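Local coordinates for protein transcriptional repressor (Vibrio fischeri, PDB 3KV1) that is probably a SorC-family, DNA-binding transcriptional repressor whose domain here is thought to bind a sugar effector, at residues M215-S229 / T243-C255. Numbering follows the deposited sequence. Where two conformers were deposited one is given.
Sequences MEDLRQIPNVVAMAS and TGVIDVLATSVSC
Val225, Ala226 and Met227 pair in parallel with Val248, Leu249 and Ala250, the two strands of a beta-alpha-beta crossover whose connecting helix is 234-242. Val225 and Val248 run alongside each other in the same direction, CG2 of Val225 4.0 Å from CB of Val248; beta-branched, they suit an extended backbone. On the other face Ala226, with only a methyl, accepts the tip of Ile246, CD1 resting 3.7 Å from its CB. Where the pairing begins, Asp247 takes the place of a backbone acceptor: with CG opposite its own carbonyl carbon (chi1 -54°), the carboxylate swings toward the neighbouring strand and OD2 accepts from Val224 N at 2.8 Å, almost straight (177°), through the anti lone pair. Val224 O in turn is gripped by two amides, Asp247 N and Val248 N.

Beyond this, Val245 packs against helix 215-219, crossing the side chains of Met215 and Arg219 at about a right angle. Its CG2 reaches Leu218 CB and Met215 SE, while CG1 lies 3.6 Å above the guanidinium plane of Arg219, displaced from the centre of the group. The bend of Arg219 at chi3 turns that flat group end-on to Thr243 O, which receives both NH1 and NH2 in the guanidinium plane, NH1 at 2.7 Å.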
loop_
_atom_site.group_PDB
_atom_site.type_symbol
_atom_site.label_atom_id
_atom_site.label_comp_id
_atom_site.label_asym_id
_atom_site.label_seq_id
_atom_site.Cartn_x
_atom_site.Cartn_y
_atom_site.Cartn_z
HETATM N N MSE A 215 9.655 19.606 -2.821
HETATM C CA MSE A 215 9.895 20.399 -4.037
HETATM C C MSE A 215 11.270 20.129 -4.651
HETATM O O MSE A 215 11.398 20.006 -5.862
HETATM C CB MSE A 215 9.781 21.899 -3.729
HETATM C CG MSE A 215 9.699 22.709 -4.999
HETATM SE SE MSE A 215 7.924 22.485 -5.740
HETATM C CE MSE A 215 6.857 23.233 -4.299
ATOM N N GLU A 216 12.295 20.017 -3.822
ATOM C CA GLU A 216 13.632 19.761 -4.357
ATOM C C GLU A 216 13.743 18.416 -5.089
ATOM O O GLU A 216 14.556 18.260 -5.998
ATOM C CB GLU A 216 14.688 19.863 -3.262
ATOM C CG GLU A 216 16.098 20.002 -3.796
ATOM C CD GLU A 216 16.314 21.275 -4.624
ATOM O OE1 GLU A 216 15.551 22.260 -4.473
ATOM O OE2 GLU A 216 17.263 21.290 -5.433
ATOM N N ASP A 217 12.951 17.431 -4.675
ATOM C CA ASP A 217 12.930 16.158 -5.394
ATOM C C ASP A 217 12.347 16.382 -6.769
ATOM O O ASP A 217 12.874 15.879 -7.759
ATOM C CB ASP A 217 12.088 15.108 -4.669
ATOM C CG ASP A 217 12.598 14.815 -3.268
ATOM O OD1 ASP A 217 13.835 14.721 -3.069
ATOM O OD2 ASP A 217 11.750 14.690 -2.366
ATOM N N LEU A 218 11.243 17.125 -6.853
ATOM C CA LEU A 218 10.635 17.362 -8.156
ATOM C C LEU A 218 11.606 18.145 -9.048
ATOM O O LEU A 218 11.602 17.987 -10.275
ATOM C CB LEU A 218 9.307 18.164 -8.038
ATOM C CG LEU A 218 8.087 17.437 -7.473
ATOM C CD1 LEU A 218 6.834 18.394 -7.395
ATOM C CD2 LEU A 218 7.744 16.179 -8.291
ATOM N N ARG A 219 12.437 18.993 -8.454
ATOM C CA ARG A 219 13.326 19.819 -9.273
ATOM C C ARG A 219 14.319 18.928 -10.047
ATOM O O ARG A 219 14.777 19.298 -11.136
ATOM C CB ARG A 219 14.085 20.826 -8.412
ATOM C CG ARG A 219 14.768 21.964 -9.184
ATOM C CD ARG A 219 15.397 23.024 -8.216
ATOM N NE ARG A 219 14.386 23.596 -7.324
ATOM C CZ ARG A 219 13.411 24.404 -7.731
ATOM N NH1 ARG A 219 13.356 24.797 -9.009
ATOM N NH2 ARG A 219 12.512 24.852 -6.860
ATOM N N GLN A 220 14.663 17.776 -9.478
ATOM C CA GLN A 220 15.612 16.867 -10.135
ATOM C C GLN A 220 14.975 15.652 -10.824
ATOM O O GLN A 220 15.688 14.762 -11.245
ATOM C CB GLN A 220 16.729 16.410 -9.173
ATOM C CG GLN A 220 16.252 15.692 -7.899
ATOM C CD GLN A 220 15.910 14.217 -8.106
ATOM O OE1 GLN A 220 16.716 13.456 -8.652
ATOM N NE2 GLN A 220 14.736 13.793 -7.616
ATOM N N ILE A 221 13.648 15.619 -10.954
ATOM C CA ILE A 221 12.995 14.577 -11.740
ATOM C C ILE A 221 12.939 15.108 -13.186
ATOM O O ILE A 221 12.501 16.221 -13.418
ATOM C CB ILE A 221 11.576 14.237 -11.176
ATOM C CG1 ILE A 221 11.733 13.406 -9.886
ATOM C CG2 ILE A 221 10.709 13.497 -12.221
ATOM C CD1 ILE A 221 10.408 13.021 -9.244
ATOM N N PRO A 222 13.404 14.301 -14.163
ATOM C CA PRO A 222 13.530 14.856 -15.533
ATOM C C PRO A 222 12.219 15.317 -16.167
ATOM O O PRO A 222 12.243 16.257 -16.952
ATOM C CB PRO A 222 14.064 13.658 -16.340
ATOM C CG PRO A 222 14.793 12.818 -15.327
ATOM C CD PRO A 222 14.040 12.981 -14.023
ATOM N N ASN A 223 11.100 14.662 -15.864
ATOM C CA ASN A 223 9.869 14.975 -16.557
ATOM C C ASN A 223 8.686 15.092 -15.599
ATOM O O ASN A 223 7.925 14.128 -15.442
ATOM C CB ASN A 223 9.545 13.890 -17.602
ATOM C CG ASN A 223 10.622 13.776 -18.675
ATOM O OD1 ASN A 223 10.767 14.662 -19.509
ATOM N ND2 ASN A 223 11.407 12.721 -18.608
ATOM N N VAL A 224 8.557 16.258 -14.981
ATOM C CA VAL A 224 7.455 16.532 -14.056
ATOM C C VAL A 224 6.279 16.978 -14.904
ATOM O O VAL A 224 6.324 18.016 -15.578
ATOM C CB VAL A 224 7.876 17.601 -13.042
ATOM C CG1 VAL A 224 6.705 18.062 -12.193
ATOM C CG2 VAL A 224 9.044 17.024 -12.142
ATOM N N VAL A 225 5.238 16.155 -14.904
ATOM C CA VAL A 225 4.037 16.450 -15.667
ATOM C C VAL A 225 2.998 16.947 -14.668
ATOM O O VAL A 225 2.578 16.194 -13.777
ATOM C CB VAL A 225 3.460 15.167 -16.281
ATOM C CG1 VAL A 225 2.126 15.506 -17.012
ATOM C CG2 VAL A 225 4.493 14.487 -17.217
ATOM N N ALA A 226 2.578 18.190 -14.831
ATOM C CA ALA A 226 1.686 18.815 -13.850
ATOM C C ALA A 226 0.375 19.158 -14.545
ATOM O O ALA A 226 0.341 19.684 -15.673
ATOM C CB ALA A 226 2.326 20.063 -13.244
HETATM N N MSE A 227 -0.711 18.951 -13.816
HETATM C CA MSE A 227 -2.021 18.971 -14.412
HETATM C C MSE A 227 -2.998 19.852 -13.616
HETATM O O MSE A 227 -3.145 19.674 -12.414
HETATM C CB MSE A 227 -2.514 17.522 -14.456
HETATM C CG MSE A 227 -1.490 16.520 -15.029
HETATM SE SE MSE A 227 -2.382 14.785 -14.916
HETATM C CE MSE A 227 -4.154 15.434 -15.723
ATOM N N ALA A 228 -3.674 20.791 -14.281
ATOM C CA ALA A 228 -4.752 21.534 -13.613
ATOM C C ALA A 228 -5.803 21.889 -14.650
ATOM O O ALA A 228 -5.469 22.188 -15.781
ATOM C CB ALA A 228 -4.218 22.791 -12.974
ATOM N N SER A 229 -7.073 21.911 -14.270
ATOM C CA SER A 229 -8.108 22.171 -15.273
ATOM C C SER A 229 -8.879 23.466 -15.072
ATOM O O SER A 229 -9.543 23.960 -15.986
ATOM C CB SER A 229 -9.107 21.013 -15.322
ATOM O OG SER A 229 -8.541 19.906 -15.981
ATOM N N THR A 243 7.890 27.862 -9.529
ATOM C CA THR A 243 8.855 27.090 -8.736
ATOM C C THR A 243 9.959 26.581 -9.620
ATOM O O THR A 243 11.019 26.221 -9.133
ATOM C CB THR A 243 8.259 25.815 -8.117
ATOM O OG1 THR A 243 7.851 24.931 -9.173
ATOM C CG2 THR A 243 7.099 26.147 -7.220
ATOM N N GLY A 244 9.681 26.495 -10.914
ATOM C CA GLY A 244 10.641 26.010 -11.892
ATOM C C GLY A 244 10.686 24.494 -12.052
ATOM O O GLY A 244 11.468 23.973 -12.855
ATOM N N VAL A 245 9.879 23.757 -11.294
ATOM C CA VAL A 245 10.042 22.297 -11.365
ATOM C C VAL A 245 9.271 21.611 -12.473
ATOM O O VAL A 245 9.512 20.409 -12.741
ATOM C CB VAL A 245 9.735 21.596 -10.034
ATOM C CG1 VAL A 245 10.545 22.217 -8.895
ATOM C CG2 VAL A 245 8.257 21.671 -9.734
ATOM N N ILE A 246 8.349 22.320 -13.111
ATOM C CA ILE A 246 7.456 21.663 -14.070
ATOM C C ILE A 246 8.078 21.545 -15.447
ATOM O O ILE A 246 8.657 22.527 -15.950
ATOM C CB ILE A 246 6.141 22.409 -14.162
ATOM C CG1 ILE A 246 5.445 22.349 -12.809
ATOM C CG2 ILE A 246 5.238 21.772 -15.228
ATOM C CD1 ILE A 246 4.169 23.185 -12.786
ATOM N N ASP A 247 8.005 20.350 -16.035
ATOM C CA ASP A 247 8.504 20.166 -17.392
ATOM C C ASP A 247 7.400 20.075 -18.445
ATOM O O ASP A 247 7.566 20.538 -19.583
ATOM C CB ASP A 247 9.400 18.958 -17.417
ATOM C CG ASP A 247 10.499 19.067 -16.370
ATOM O OD1 ASP A 247 11.335 19.998 -16.529
ATOM O OD2 ASP A 247 10.500 18.282 -15.374
ATOM N N VAL A 248 6.288 19.443 -18.082
ATOM C CA VAL A 248 5.175 19.319 -19.008
ATOM C C VAL A 248 3.903 19.845 -18.319
ATOM O O VAL A 248 3.515 19.340 -17.251
ATOM C CB VAL A 248 4.961 17.855 -19.380
ATOM C CG1 VAL A 248 3.730 17.697 -20.265
ATOM C CG2 VAL A 248 6.223 17.250 -20.066
ATOM N N LEU A 249 3.276 20.864 -18.900
ATOM C CA LEU A 249 2.081 21.434 -18.280
ATOM C C LEU A 249 0.890 20.989 -19.100
ATOM O O LEU A 249 0.869 21.197 -20.307
ATOM C CB LEU A 249 2.153 22.959 -18.292
ATOM C CG LEU A 249 0.905 23.673 -17.774
ATOM C CD1 LEU A 249 0.790 23.405 -16.265
ATOM C CD2 LEU A 249 0.982 25.185 -18.075
ATOM N N ALA A 250 -0.092 20.363 -18.465
ATOM C CA ALA A 250 -1.290 19.961 -19.181
ATOM C C ALA A 250 -2.475 20.750 -18.561
ATOM O O ALA A 250 -2.712 20.675 -17.376
ATOM C CB ALA A 250 -1.496 18.400 -19.052
ATOM N N THR A 251 -3.239 21.446 -19.381
ATOM C CA THR A 251 -4.253 22.336 -18.837
ATOM C C THR A 251 -5.196 22.757 -19.967
ATOM O O THR A 251 -5.117 22.231 -21.075
ATOM C CB THR A 251 -3.609 23.578 -18.098
ATOM O OG1 THR A 251 -4.602 24.285 -17.336
ATOM C CG2 THR A 251 -2.955 24.570 -19.101
ATOM N N SER A 252 -6.113 23.672 -19.675
ATOM C CA SER A 252 -7.156 24.065 -20.634
ATOM C C SER A 252 -6.749 25.340 -21.411
ATOM O O SER A 252 -5.834 26.042 -20.990
ATOM C CB SER A 252 -8.451 24.404 -19.890
ATOM O OG SER A 252 -8.293 25.609 -19.141
ATOM N N VAL A 253 -7.455 25.652 -22.502
ATOM C CA VAL A 253 -7.211 26.890 -23.229
ATOM C C VAL A 253 -7.342 28.108 -22.297
ATOM O O VAL A 253 -6.477 28.993 -22.269
ATOM C CB VAL A 253 -8.180 27.054 -24.440
ATOM C CG1 VAL A 253 -8.141 28.486 -24.997
ATOM C CG2 VAL A 253 -7.823 26.041 -25.552
ATOM N N SER A 254 -8.431 28.175 -21.540
ATOM C CA SER A 254 -8.607 29.338 -20.638
ATOM C C SER A 254 -7.489 29.477 -19.603
ATOM O O SER A 254 -7.061 30.621 -19.304
ATOM C CB SER A 254 -9.965 29.308 -19.933
ATOM O OG SER A 254 -10.950 29.743 -20.821
ATOM N N CYS A 255 -7.037 28.360 -19.019
ATOM C CA CYS A 255 -5.895 28.446 -18.090
ATOM C C CYS A 255 -4.664 28.983 -18.808
ATOM O O CYS A 255 -3.935 29.824 -18.263
ATOM C CB CYS A 255 -5.527 27.110 -17.444
ATOM S SG CYS A 255 -6.729 26.535 -16.232
HETATM O O HOH W 1 11.811 19.231 -12.581
HETATM O O HOH W 2 14.023 21.899 -12.670
HETATM O O HOH W 3 14.687 24.282 -11.925
HETATM O O HOH W 4 -10.411 26.003 -17.275
#